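Local atomic coordinates of uncharacterized protein (Thermus thermophilus HB8, PDB entry 4WVA), a protein that hydrolyses the compatible solute mannosylglycerate to mannose and glycerate, and probably also glucosylglycerate, as a glycoside hydrolase of family 63. Residues 239-243 and 304-310; 233-237 and 301-305; 136-140 and 261-265; 273-279 and 310-315; 331-335 and 358-362. All coordinates share one frame; numbering follows the deposited sequence.

Contact 1 (239-243 and 304-310); sequences AILQR and LPLFAGT
Ala239 and Arg243, one turn apart on helix 235-254, face Pro305 and Ala308 of the short helix 305-308 so closely that the CA atoms of Arg243 and Ala308 lie 4.3 Å apart. Small side chains make this proximity possible: Ala239 CB meets Leu304 O at 3.4 Å, and Ala308 CB approaches Ala239 O at 3.3 Å. Larger groups close the borders, where Ile240 CD1 meets Leu304 CD1 at 4.3 Å and Gln242 CG meets Thr310 CG2 at 3.7 Å. Arg243 supplies the polar grip. Its CG stands anti to the backbone N (chi1 176°) and its chain bends at chi2, which brings the guanidinium over one face of the Phe307 ring. This is a cation-pi contact, with Arg243 CZ 4.4 Å from the Phe307 ring centroid and the two planes 35° apart. NH1 of the same guanidinium donates a nearly straight bond (165°) to Phe307 O at 2.9 Å, lying in the carbonyl plane and on a lone pair. Phe307 thus holds the cation by both its ring and its carbonyl, while Asp247 takes the arginine NE in a salt bridge. Met361 of helix 356-368 touches both Ile240 and Leu304. The whole is buried helix-to-helix packing of the (alpha/alpha)6-barrel, with Ile240 beside Trp34, a probable substrate-binding residue.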
# COMPACT_ATOMS: atom_id res chain seq x y z
N ALA A 239 6.47 -10.59 10.07
CA ALA A 239 6.88 -10.33 8.70
C ALA A 239 6.81 -11.61 7.89
O ALA A 239 6.34 -11.62 6.74
CB ALA A 239 8.27 -9.76 8.64
N ILE A 240 7.27 -12.70 8.49
CA ILE A 240 7.23 -14.01 7.83
C ILE A 240 5.79 -14.47 7.58
O ILE A 240 5.45 -15.00 6.49
CB ILE A 240 8.08 -15.04 8.62
CG1 ILE A 240 9.57 -14.74 8.38
CG2 ILE A 240 7.75 -16.48 8.25
CD1 ILE A 240 10.48 -15.46 9.33
N LEU A 241 4.91 -14.25 8.56
CA LEU A 241 3.49 -14.56 8.40
C LEU A 241 2.82 -13.72 7.31
O LEU A 241 2.03 -14.24 6.52
CB LEU A 241 2.76 -14.40 9.73
CG LEU A 241 1.23 -14.56 9.75
CD1 LEU A 241 0.78 -15.89 9.15
CD2 LEU A 241 0.71 -14.43 11.17
N GLN A 242 3.13 -12.43 7.25
CA GLN A 242 2.56 -11.59 6.19
C GLN A 242 2.99 -12.12 4.82
O GLN A 242 2.19 -12.23 3.91
CB GLN A 242 2.98 -10.14 6.37
CG GLN A 242 2.58 -9.19 5.23
CD GLN A 242 1.09 -8.87 5.16
OE1 GLN A 242 0.30 -9.22 6.04
NE2 GLN A 242 0.70 -8.20 4.08
N ARG A 243 4.29 -12.41 4.67
CA ARG A 243 4.76 -12.98 3.40
C ARG A 243 4.05 -14.29 3.09
O ARG A 243 3.60 -14.51 1.96
CB ARG A 243 6.27 -13.17 3.41
CG ARG A 243 6.83 -13.85 2.17
CD ARG A 243 6.51 -13.16 0.86
NE ARG A 243 7.10 -13.89 -0.26
CZ ARG A 243 8.34 -13.71 -0.73
NH1 ARG A 243 9.13 -12.79 -0.22
NH2 ARG A 243 8.78 -14.44 -1.73
N LEU A 304 13.13 -7.92 8.33
CA LEU A 304 12.30 -8.91 7.66
C LEU A 304 11.02 -8.33 7.04
O LEU A 304 10.49 -8.95 6.14
CB LEU A 304 12.04 -10.11 8.55
CG LEU A 304 13.27 -10.99 8.81
CD1 LEU A 304 12.93 -12.01 9.88
CD2 LEU A 304 13.74 -11.68 7.54
N PRO A 305 10.56 -7.14 7.45
CA PRO A 305 9.42 -6.61 6.66
C PRO A 305 9.72 -6.42 5.17
O PRO A 305 8.81 -6.40 4.35
CB PRO A 305 9.04 -5.33 7.39
CG PRO A 305 9.39 -5.65 8.81
CD PRO A 305 10.71 -6.38 8.70
N LEU A 306 10.99 -6.29 4.80
CA LEU A 306 11.33 -6.28 3.37
C LEU A 306 10.87 -7.56 2.66
O LEU A 306 10.39 -7.51 1.53
CB LEU A 306 12.83 -6.09 3.20
CG LEU A 306 13.43 -4.79 3.73
CD1 LEU A 306 14.94 -4.93 3.87
CD2 LEU A 306 13.05 -3.60 2.87
N PHE A 307 11.05 -8.69 3.33
CA PHE A 307 10.65 -10.00 2.81
C PHE A 307 9.12 -10.10 2.74
O PHE A 307 8.58 -10.81 1.89
CB PHE A 307 11.24 -11.07 3.74
CG PHE A 307 11.07 -12.50 3.27
CD1 PHE A 307 11.74 -12.96 2.16
CD2 PHE A 307 10.26 -13.38 3.97
CE1 PHE A 307 11.63 -14.28 1.75
CE2 PHE A 307 10.15 -14.70 3.58
CZ PHE A 307 10.82 -15.14 2.46
N ALA A 308 8.44 -9.42 3.65
CA ALA A 308 6.98 -9.34 3.61
C ALA A 308 6.46 -8.47 2.45
O ALA A 308 5.38 -8.71 1.92
CB ALA A 308 6.44 -8.82 4.94
N GLY A 309 7.22 -7.45 2.09
CA GLY A 309 6.83 -6.55 1.00
C GLY A 309 5.87 -5.44 1.40
O GLY A 309 5.16 -4.89 0.55
N THR A 310 5.87 -5.09 2.68
CA THR A 310 4.98 -4.04 3.23
C THR A 310 5.52 -2.60 3.20
O THR A 310 4.73 -1.66 3.04
CB THR A 310 4.52 -4.38 4.68
OG1 THR A 310 5.62 -4.35 5.60
CG2 THR A 310 3.85 -5.72 4.74

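Contact 2 (233-237 and 301-305); sequences VDVGF and AGFLP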
# COMPACT_ATOMS: atom_id res chain seq x y z
N VAL A 233 4.76 -9.17 20.37
CA VAL A 233 4.57 -9.10 18.92
C VAL A 233 5.97 -9.06 18.31
O VAL A 233 6.65 -8.03 18.34
CB VAL A 233 3.72 -7.89 18.48
CG1 VAL A 233 3.68 -7.81 16.96
CG2 VAL A 233 2.31 -7.99 19.06
N ASP A 234 6.40 -10.19 17.76
CA ASP A 234 7.70 -10.34 17.15
C ASP A 234 7.65 -9.84 15.70
O ASP A 234 6.87 -10.35 14.87
CB ASP A 234 8.13 -11.81 17.20
CG ASP A 234 9.42 -12.09 16.42
OD1 ASP A 234 10.23 -11.17 16.18
OD2 ASP A 234 9.60 -13.28 16.03
N VAL A 235 8.51 -8.89 15.37
CA VAL A 235 8.57 -8.39 14.01
C VAL A 235 8.95 -9.49 13.02
O VAL A 235 8.42 -9.55 11.91
CB VAL A 235 9.50 -7.16 13.86
CG1 VAL A 235 10.95 -7.46 14.21
CG2 VAL A 235 9.40 -6.59 12.45
N GLY A 236 9.86 -10.39 13.42
CA GLY A 236 10.26 -11.47 12.53
C GLY A 236 9.12 -12.43 12.21
O GLY A 236 8.83 -12.69 11.04
N PHE A 237 8.48 -12.96 13.25
CA PHE A 237 7.36 -13.89 13.12
C PHE A 237 6.29 -13.26 12.23
O PHE A 237 5.81 -13.87 11.31
CB PHE A 237 6.78 -14.22 14.50
CG PHE A 237 5.89 -15.42 14.52
CD1 PHE A 237 4.61 -15.37 14.02
CD2 PHE A 237 6.33 -16.62 15.08
CE1 PHE A 237 3.79 -16.48 14.05
CE2 PHE A 237 5.51 -17.73 15.11
CZ PHE A 237 4.25 -17.66 14.59
N ALA A 301 15.92 -9.26 12.77
CA ALA A 301 14.51 -9.51 12.50
C ALA A 301 13.78 -8.27 11.99
O ALA A 301 12.83 -8.36 11.23
CB ALA A 301 13.80 -10.04 13.73
N GLY A 302 14.25 -7.10 12.40
CA GLY A 302 13.68 -5.84 11.98
C GLY A 302 13.86 -5.50 10.51
O GLY A 302 13.24 -4.56 10.05
N PHE A 303 14.71 -6.24 9.79
CA PHE A 303 14.82 -6.13 8.34
C PHE A 303 13.77 -6.99 7.62
O PHE A 303 13.51 -6.78 6.44
CB PHE A 303 16.21 -6.54 7.84
CG PHE A 303 17.30 -5.57 8.19
CD1 PHE A 303 17.59 -4.50 7.35
CD2 PHE A 303 18.03 -5.74 9.35
CE1 PHE A 303 18.60 -3.61 7.66
CE2 PHE A 303 19.05 -4.84 9.67
CZ PHE A 303 19.31 -3.77 8.84
N LEU A 304 13.13 -7.92 8.33
CA LEU A 304 12.30 -8.91 7.66
C LEU A 304 11.02 -8.33 7.04
O LEU A 304 10.49 -8.95 6.14
CB LEU A 304 12.04 -10.11 8.55
CG LEU A 304 13.27 -10.99 8.81
CD1 LEU A 304 12.93 -12.01 9.88
CD2 LEU A 304 13.74 -11.68 7.54
N PRO A 305 10.56 -7.14 7.45
CA PRO A 305 9.42 -6.61 6.66
C PRO A 305 9.72 -6.42 5.17
O PRO A 305 8.81 -6.40 4.35
CB PRO A 305 9.04 -5.33 7.39
CG PRO A 305 9.39 -5.65 8.81
CD PRO A 305 10.71 -6.38 8.70
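Val235 meets Ala301 and Pro305 just where an N-cap, Asp234, opens helix 235-254; the contact therefore sets the first turn of a long helix of the (alpha/alpha)6-barrel against the 3-10 turn that leads into helix 305-308. From Val235 CB two methyl groups diverge. Val235 CG1, placed between the backbone N and the carbonyl carbon (chi1 62°), reaches Ala301 O at 3.6 Å and lies 3.8 Å from Gly302 N, so it covers the backbone of the 3-10 turn as well as the methyl of Ala301. The other tip, Val235 CG2, touches Pro305 CG at 3.8 Å, the valine and the proline crossing at about a right angle. Next along the helix, Gly236 lets the chains come close: Leu304 CD1 rests against Gly236 CA at 3.8 Å, and Ala301 CB lies 4.0 Å from Gly236 N. Across the segments the contact is apolar, and the polar bonds lie within each segment or run to neighbours such as Ser286. Leu304 N donates to Ala301 O within the 3-10 turn, while Val235 N is bonded to Ser286 OG of strand 283-288. Asp234 caps the helix with both oxygens, OD2 taking a weak bond from Phe237 N, and OD1 accepting from Gly236 N at 2.9 Å, met from above the carboxylate plane, 68° out of it.

Contact 3 (136-140 and 261-265); sequences LAFHR and EIEEW
Glu261, Ile262 and Trp265 of helix 260-275 meet Leu136, His139 and Arg140 of helix 121-146, the short helical segments crossing at 43° with their axes 11.6 Å apart. Glu261 comes first and makes the charged contact. Its extended chain carries the carboxylate to Arg140, which grips it side-on: Arg140 NE donates to Glu261 OE1 at 3.1 Å and Arg140 NH2 donates to Glu261 OE2 at 3.0 Å. Both bonds are nearly straight and reach their oxygens on the syn side, and with the two flat groups 28° apart the pair is almost coplanar, a side-on bidentate salt bridge. Ile262 follows, deeper in, where its CG1 meets Leu136 CD1 at 3.9 Å. One turn beyond Glu261 comes Trp265. Because its CG lies anti to the carbonyl carbon (chi1 -59°), the indole folds back along its own helix, one face over Glu261 O and Ile262 CA, and sends its six-membered ring between the helices. There Trp265 CZ3 packs on His139 CB at 3.4 Å, while CH2 meets Leu136 CD1 at 3.8 Å and Arg140 N at 3.7 Å. Tyr143, farther along helix 121-146, stacks on the indole, and His139 also packs on Leu241 of helix 235-254. An indole wedged between two helices, with an ion pair beside it at the exposed Arg140, thus helps to join helices 121-146 and 260-275 of the (alpha/alpha)6-barrel.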
# COMPACT_ATOMS: atom_id res chain seq x y z
N LEU A 136 -3.85 -23.60 5.54
CA LEU A 136 -4.94 -22.70 5.88
C LEU A 136 -5.35 -22.90 7.35
O LEU A 136 -5.60 -21.93 8.07
CB LEU A 136 -6.12 -22.94 4.94
CG LEU A 136 -7.32 -22.02 5.05
CD1 LEU A 136 -6.95 -20.61 4.62
CD2 LEU A 136 -8.45 -22.56 4.19
N ALA A 137 -5.41 -24.15 7.79
CA ALA A 137 -5.78 -24.46 9.17
C ALA A 137 -4.74 -23.97 10.17
O ALA A 137 -5.08 -23.54 11.27
CB ALA A 137 -6.03 -25.95 9.33
N PHE A 138 -3.46 -24.02 9.78
CA PHE A 138 -2.40 -23.50 10.61
C PHE A 138 -2.51 -21.96 10.74
O PHE A 138 -2.44 -21.42 11.84
CB PHE A 138 -1.03 -23.93 10.04
CG PHE A 138 0.17 -23.35 10.75
CD1 PHE A 138 0.18 -23.09 12.12
CD2 PHE A 138 1.33 -23.09 10.03
CE1 PHE A 138 1.28 -22.59 12.76
CE2 PHE A 138 2.45 -22.59 10.67
CZ PHE A 138 2.43 -22.33 12.03
N HIS A 139 -2.69 -21.27 9.62
CA HIS A 139 -2.83 -19.83 9.65
C HIS A 139 -4.07 -19.45 10.47
O HIS A 139 -4.03 -18.54 11.30
CB HIS A 139 -2.92 -19.27 8.24
CG HIS A 139 -1.60 -19.17 7.52
ND1 HIS A 139 -0.67 -20.19 7.47
CD2 HIS A 139 -1.09 -18.16 6.79
CE1 HIS A 139 0.37 -19.80 6.74
NE2 HIS A 139 0.13 -18.58 6.30
N ARG A 140 -5.16 -20.18 10.28
CA ARG A 140 -6.37 -19.92 11.05
C ARG A 140 -6.14 -20.06 12.55
O ARG A 140 -6.62 -19.24 13.33
CB ARG A 140 -7.48 -20.83 10.58
CG ARG A 140 -8.80 -20.55 11.26
CD ARG A 140 -9.84 -21.50 10.75
NE ARG A 140 -10.08 -21.34 9.32
CZ ARG A 140 -9.93 -22.27 8.39
NH1 ARG A 140 -9.52 -23.50 8.70
NH2 ARG A 140 -10.24 -21.97 7.13
N GLU A 261 -10.94 -15.17 3.30
CA GLU A 261 -10.41 -15.21 4.67
C GLU A 261 -8.96 -14.72 4.70
O GLU A 261 -8.56 -13.89 5.53
CB GLU A 261 -10.48 -16.63 5.19
CG GLU A 261 -10.24 -16.79 6.68
CD GLU A 261 -10.48 -18.20 7.19
OE1 GLU A 261 -10.44 -18.39 8.42
OE2 GLU A 261 -10.68 -19.13 6.38
N ILE A 262 -8.18 -15.23 3.77
CA ILE A 262 -6.75 -14.89 3.66
C ILE A 262 -6.57 -13.41 3.31
O ILE A 262 -5.67 -12.74 3.81
CB ILE A 262 -6.06 -15.76 2.59
CG1 ILE A 262 -6.25 -17.25 2.85
CG2 ILE A 262 -4.57 -15.45 2.55
CD1 ILE A 262 -5.94 -18.11 1.64
N GLU A 263 -7.44 -12.88 2.44
CA GLU A 263 -7.38 -11.47 2.09
C GLU A 263 -7.48 -10.58 3.34
O GLU A 263 -6.77 -9.58 3.46
CB GLU A 263 -8.48 -11.10 1.10
CG GLU A 263 -8.39 -11.79 -0.26
CD GLU A 263 -9.70 -11.80 -1.01
OE1 GLU A 263 -10.58 -10.96 -0.71
OE2 GLU A 263 -9.86 -12.66 -1.89
N GLU A 264 -8.37 -10.94 4.26
CA GLU A 264 -8.51 -10.17 5.50
C GLU A 264 -7.22 -10.22 6.32
O GLU A 264 -6.78 -9.20 6.84
CB GLU A 264 -9.70 -10.64 6.33
CG GLU A 264 -10.95 -10.85 5.50
CD GLU A 264 -12.24 -10.58 6.23
OE1 GLU A 264 -12.23 -10.52 7.48
OE2 GLU A 264 -13.27 -10.42 5.52
N TRP A 265 -6.60 -11.40 6.39
CA TRP A 265 -5.34 -11.51 7.13
C TRP A 265 -4.28 -10.61 6.52
O TRP A 265 -3.48 -9.97 7.22
CB TRP A 265 -4.81 -12.95 7.16
CG TRP A 265 -5.75 -13.96 7.78
CD1 TRP A 265 -6.71 -13.73 8.71
CD2 TRP A 265 -5.77 -15.37 7.51
NE1 TRP A 265 -7.33 -14.91 9.04
CE2 TRP A 265 -6.78 -15.93 8.32
CE3 TRP A 265 -5.04 -16.21 6.67
CZ2 TRP A 265 -7.08 -17.29 8.28
CZ3 TRP A 265 -5.34 -17.55 6.65
CH2 TRP A 265 -6.36 -18.08 7.45

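Contact 4 (273-279 and 310-315); sequences LEALWDR and TPHQGR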
# COMPACT_ATOMS: atom_id res chain seq x y z
N LEU A 273 1.90 -4.72 10.60
CA LEU A 273 3.35 -4.81 10.45
C LEU A 273 3.97 -3.44 10.28
O LEU A 273 5.00 -3.14 10.87
CB LEU A 273 3.74 -5.75 9.29
CG LEU A 273 5.21 -6.21 9.28
CD1 LEU A 273 5.52 -7.08 10.47
CD2 LEU A 273 5.54 -6.93 7.98
N GLU A 274 3.32 -2.57 9.51
CA GLU A 274 3.83 -1.22 9.35
C GLU A 274 3.77 -0.38 10.62
O GLU A 274 4.58 0.54 10.79
CB GLU A 274 3.18 -0.52 8.15
CG GLU A 274 3.67 -1.10 6.84
CD GLU A 274 5.18 -0.91 6.66
OE1 GLU A 274 5.62 0.24 6.50
OE2 GLU A 274 5.88 -1.91 6.69
N ALA A 275 2.88 -0.73 11.55
CA ALA A 275 2.81 -0.05 12.84
C ALA A 275 4.08 -0.25 13.66
O ALA A 275 4.40 0.57 14.50
CB ALA A 275 1.61 -0.53 13.63
N LEU A 276 4.80 -1.34 13.43
CA LEU A 276 6.00 -1.64 14.22
C LEU A 276 7.17 -0.73 13.88
O LEU A 276 8.19 -0.72 14.59
CB LEU A 276 6.42 -3.10 14.02
CG LEU A 276 5.36 -4.16 14.37
CD1 LEU A 276 5.92 -5.55 14.14
CD2 LEU A 276 4.87 -4.00 15.80
N TRP A 277 7.06 0.01 12.79
CA TRP A 277 8.11 0.96 12.43
C TRP A 277 8.21 2.09 13.45
O TRP A 277 7.20 2.73 13.73
CB TRP A 277 7.83 1.57 11.07
CG TRP A 277 8.87 2.57 10.63
CD1 TRP A 277 8.76 3.93 10.62
CD2 TRP A 277 10.16 2.27 10.10
NE1 TRP A 277 9.90 4.50 10.13
CE2 TRP A 277 10.78 3.50 9.80
CE3 TRP A 277 10.85 1.08 9.84
CZ2 TRP A 277 12.07 3.57 9.27
CZ3 TRP A 277 12.12 1.15 9.32
CH2 TRP A 277 12.72 2.38 9.03
N ASP A 278 9.43 2.34 13.94
CA ASP A 278 9.70 3.46 14.82
C ASP A 278 10.45 4.53 14.03
O ASP A 278 11.58 4.33 13.61
CB ASP A 278 10.53 3.02 16.03
CG ASP A 278 10.65 4.13 17.05
OD1 ASP A 278 11.64 4.86 17.03
OD2 ASP A 278 9.68 4.34 17.79
N ARG A 279 9.77 5.65 13.80
CA ARG A 279 10.38 6.73 13.04
C ARG A 279 11.61 7.36 13.69
O ARG A 279 12.54 7.72 12.99
CB ARG A 279 9.35 7.82 12.73
CG ARG A 279 8.31 7.39 11.72
CD ARG A 279 7.18 8.41 11.71
NE ARG A 279 6.24 8.29 10.60
CZ ARG A 279 5.15 7.53 10.60
NH1 ARG A 279 4.86 6.75 11.63
NH2 ARG A 279 4.33 7.55 9.54
N THR A 310 5.87 -5.09 2.68
CA THR A 310 4.98 -4.04 3.23
C THR A 310 5.52 -2.60 3.20
O THR A 310 4.73 -1.66 3.04
CB THR A 310 4.52 -4.38 4.68
OG1 THR A 310 5.62 -4.35 5.60
CG2 THR A 310 3.85 -5.72 4.74
N PRO A 311 6.83 -2.38 3.40
CA PRO A 311 7.24 -0.97 3.44
C PRO A 311 7.15 -0.28 2.10
O PRO A 311 7.17 -0.94 1.06
CB PRO A 311 8.72 -1.02 3.83
CG PRO A 311 9.14 -2.40 3.71
CD PRO A 311 7.93 -3.28 3.78
N HIS A 312 7.06 1.04 2.12
CA HIS A 312 7.35 1.81 0.93
C HIS A 312 8.87 1.92 0.75
O HIS A 312 9.64 1.59 1.63
CB HIS A 312 6.64 3.19 0.90
CG HIS A 312 6.96 4.10 2.05
ND1 HIS A 312 8.21 4.61 2.28
CD2 HIS A 312 6.16 4.66 2.99
CE1 HIS A 312 8.19 5.42 3.33
NE2 HIS A 312 6.95 5.47 3.78
N GLN A 313 9.25 2.35 -0.43
CA GLN A 313 10.65 2.41 -0.83
C GLN A 313 11.51 3.29 0.06
O GLN A 313 12.68 2.98 0.27
CB GLN A 313 10.72 2.97 -2.24
CG GLN A 313 12.08 2.93 -2.89
CD GLN A 313 12.53 1.53 -3.19
OE1 GLN A 313 13.70 1.32 -3.51
NE2 GLN A 313 11.60 0.57 -3.16
N GLY A 314 10.96 4.41 0.51
CA GLY A 314 11.67 5.31 1.42
C GLY A 314 12.09 4.59 2.68
O GLY A 314 13.24 4.67 3.12
N ARG A 315 11.15 3.86 3.26
CA ARG A 315 11.39 3.08 4.42
C ARG A 315 12.43 1.97 4.15
O ARG A 315 13.33 1.73 4.94
CB ARG A 315 10.07 2.50 4.90
CG ARG A 315 10.11 1.87 6.24
CD ARG A 315 8.71 1.88 6.84
NE ARG A 315 8.31 3.22 7.20
CZ ARG A 315 7.17 3.55 7.78
NH1 ARG A 315 6.29 2.62 8.12
NH2 ARG A 315 6.95 4.84 8.09
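A bend at chi3 (-70°) turns the end of Arg315 along the indole of Trp277, and a bend at chi2 (-62°) swings the Glu274 carboxylate round to meet both Arg315 and Thr310. The guanidinium lies flat on the indole, planes 10° apart. Arg315 CZ stands 3.5 Å from the centroid of the five-membered ring of Trp277 in a cation-pi stack, while Arg315 CG makes a CH-pi contact 3.6 Å from the centroid of the six-membered ring. With an alanine in place of Trp277 the flat platform is gone, and the guanidinium would probably be freer to turn, held by the salt bridge to Glu274 but no longer kept flat. That bridge, Arg315 NH1 to Glu274 OE1 at 3.0 Å, is distinctly bent, approaching from above the carboxylate plane. These residues sit where helix 260-275 passes into strand 277-278 of the small antiparallel sheet accompanying the (alpha/alpha)6-barrel, next to the start of helix 313-327, whose N-cap position is held by His312. Glu274 OE2 accepts from Thr310 OG1 at 2.7 Å on its anti side, and a second hydrogen bond ties it to Tyr284 OH. Leu273 CD2 lies against the same threonine oxygen at 3.5 Å. Arg279 NH2 comes within 4.0 Å of Arg315 NH2, a like-charge approach probably eased by Glu274 on one arginine and, on the other, by a salt bridge from Arg279 NE to Asp368 of a neighbouring subunit.

Contact 5 (331-335 and 358-362); sequences RYLLP and VNWMV
The flat carboxamide of Asn359 lies against the peptide group joining Leu333 and Leu334; Asn359 CG is 3.6 Å from Leu334 N and 3.7 Å from Leu333 O. Here segment 331-335 packs on helix 356-368 of the (alpha/alpha)6-barrel. The peptide facing Asn359 is cis, a rarity before a residue other than proline, and a cis peptide turns its C=O and N-H to the same side, with the Asn359 carboxamide lying in front of both. A leucine in place of Asn359 would probably leave the buried oxygen of Leu333 and nitrogen of Leu334 facing a hydrocarbon, without this polar neighbour. Around this polar centre the packing is apolar. Leu378 of helix 372-389 touches both Leu333 and Leu334, while Val358 lies beside Trp350 and Trp34, both probable substrate-binding residues. Leu334 holds its CG anti to the backbone N (chi1 -176°), which directs the branched end to the valines one turn apart on the helix: Leu334 CD2 comes 4.2 Å from Val362 CG2 and 4.5 Å from Val358 CG1.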
# COMPACT_ATOMS: atom_id res chain seq x y z
N ARG A 331 32.77 -7.17 9.48
CA ARG A 331 33.21 -7.60 8.15
C ARG A 331 32.11 -8.31 7.37
O ARG A 331 31.96 -8.09 6.17
CB ARG A 331 34.44 -8.52 8.25
CG ARG A 331 34.79 -9.30 6.97
CD ARG A 331 35.02 -8.48 5.70
NE ARG A 331 35.15 -9.34 4.50
CZ ARG A 331 34.14 -9.73 3.70
NH1 ARG A 331 32.88 -9.33 3.90
NH2 ARG A 331 34.42 -10.51 2.65
N TYR A 332 31.35 -9.15 8.06
CA TYR A 332 30.35 -10.00 7.41
C TYR A 332 28.96 -9.54 7.80
O TYR A 332 28.66 -9.43 8.98
CB TYR A 332 30.53 -11.46 7.82
CG TYR A 332 31.83 -12.05 7.33
CD1 TYR A 332 32.89 -12.23 8.20
CD2 TYR A 332 32.00 -12.37 6.00
CE1 TYR A 332 34.09 -12.75 7.76
CE2 TYR A 332 33.21 -12.89 5.54
CZ TYR A 332 34.25 -13.07 6.44
OH TYR A 332 35.47 -13.59 6.01
N LEU A 333 28.13 -9.24 6.80
CA LEU A 333 26.72 -8.99 7.02
C LEU A 333 26.01 -10.32 6.98
O LEU A 333 26.51 -11.26 6.36
CB LEU A 333 26.14 -8.08 5.93
CG LEU A 333 26.60 -6.61 5.92
CD1 LEU A 333 25.90 -5.88 4.79
CD2 LEU A 333 26.31 -5.94 7.26
N LEU A 334 24.85 -10.46 7.64
CA LEU A 334 24.19 -9.47 8.48
C LEU A 334 24.25 -9.96 9.92
O LEU A 334 23.72 -11.02 10.24
CB LEU A 334 22.73 -9.38 8.06
CG LEU A 334 21.86 -8.32 8.74
CD1 LEU A 334 22.26 -6.93 8.32
CD2 LEU A 334 20.40 -8.59 8.38
N PRO A 335 24.91 -9.21 10.82
CA PRO A 335 24.87 -9.67 12.22
C PRO A 335 23.44 -9.69 12.75
O PRO A 335 22.58 -8.93 12.29
CB PRO A 335 25.71 -8.64 12.97
CG PRO A 335 26.01 -7.57 12.03
CD PRO A 335 25.68 -7.98 10.63
N VAL A 358 18.58 -15.85 7.58
CA VAL A 358 18.23 -14.43 7.67
C VAL A 358 18.96 -13.63 6.57
O VAL A 358 18.35 -12.75 5.94
CB VAL A 358 18.48 -13.87 9.09
CG1 VAL A 358 18.19 -12.38 9.13
CG2 VAL A 358 17.61 -14.62 10.09
N ASN A 359 20.23 -13.93 6.30
CA ASN A 359 20.89 -13.30 5.16
C ASN A 359 20.07 -13.50 3.89
O ASN A 359 19.90 -12.58 3.07
CB ASN A 359 22.30 -13.86 4.89
CG ASN A 359 23.41 -13.11 5.61
OD1 ASN A 359 24.52 -12.87 5.04
ND2 ASN A 359 23.16 -12.74 6.82
N TRP A 360 19.59 -14.74 3.70
CA TRP A 360 18.80 -15.08 2.52
C TRP A 360 17.47 -14.31 2.45
O TRP A 360 17.17 -13.68 1.42
CB TRP A 360 18.60 -16.59 2.42
CG TRP A 360 17.75 -16.96 1.25
CD1 TRP A 360 18.12 -16.96 -0.07
CD2 TRP A 360 16.38 -17.32 1.29
NE1 TRP A 360 17.05 -17.31 -0.85
CE2 TRP A 360 15.97 -17.53 -0.05
CE3 TRP A 360 15.45 -17.50 2.32
CZ2 TRP A 360 14.67 -17.91 -0.37
CZ3 TRP A 360 14.15 -17.88 1.99
CH2 TRP A 360 13.78 -18.08 0.65
N MET A 361 16.69 -14.31 3.54
CA MET A 361 15.40 -13.62 3.51
C MET A 361 15.59 -12.11 3.31
O MET A 361 14.83 -11.47 2.58
CB MET A 361 14.58 -13.85 4.77
CG MET A 361 14.04 -15.26 4.89
SD MET A 361 13.03 -15.54 6.36
CE MET A 361 14.27 -15.63 7.63
N VAL A 362 16.58 -11.55 3.97
CA VAL A 362 16.83 -10.11 3.87
C VAL A 362 17.39 -9.72 2.49
O VAL A 362 17.01 -8.69 1.96
CB VAL A 362 17.72 -9.61 5.03
CG1 VAL A 362 18.06 -8.14 4.89
CG2 VAL A 362 17.01 -9.87 6.34

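Overall arrangement
The five contacts differ in burial and in chemistry, but not in step. Contacts 1 and 2 both use helix 235-254 and share Leu304 and Pro305; contact 2 is apolar between its segments, whereas contact 1 adds an arginine. Contact 5, also buried, continues this core through Met361 and Val362, which pack on Leu304, and has an asparagine amide as its polar group. Contacts 3 and 4 use opposite ends of helix 260-275 and both contain salt bridges. Contact 3 is only partly buried, its ion pair beside the exposed Arg140; contact 4 is largely buried and joins contact 1 through Thr310 and Leu273. Contacts 1, 3 and 4 also touch neighbouring subunits; contacts 2 and 5 do not.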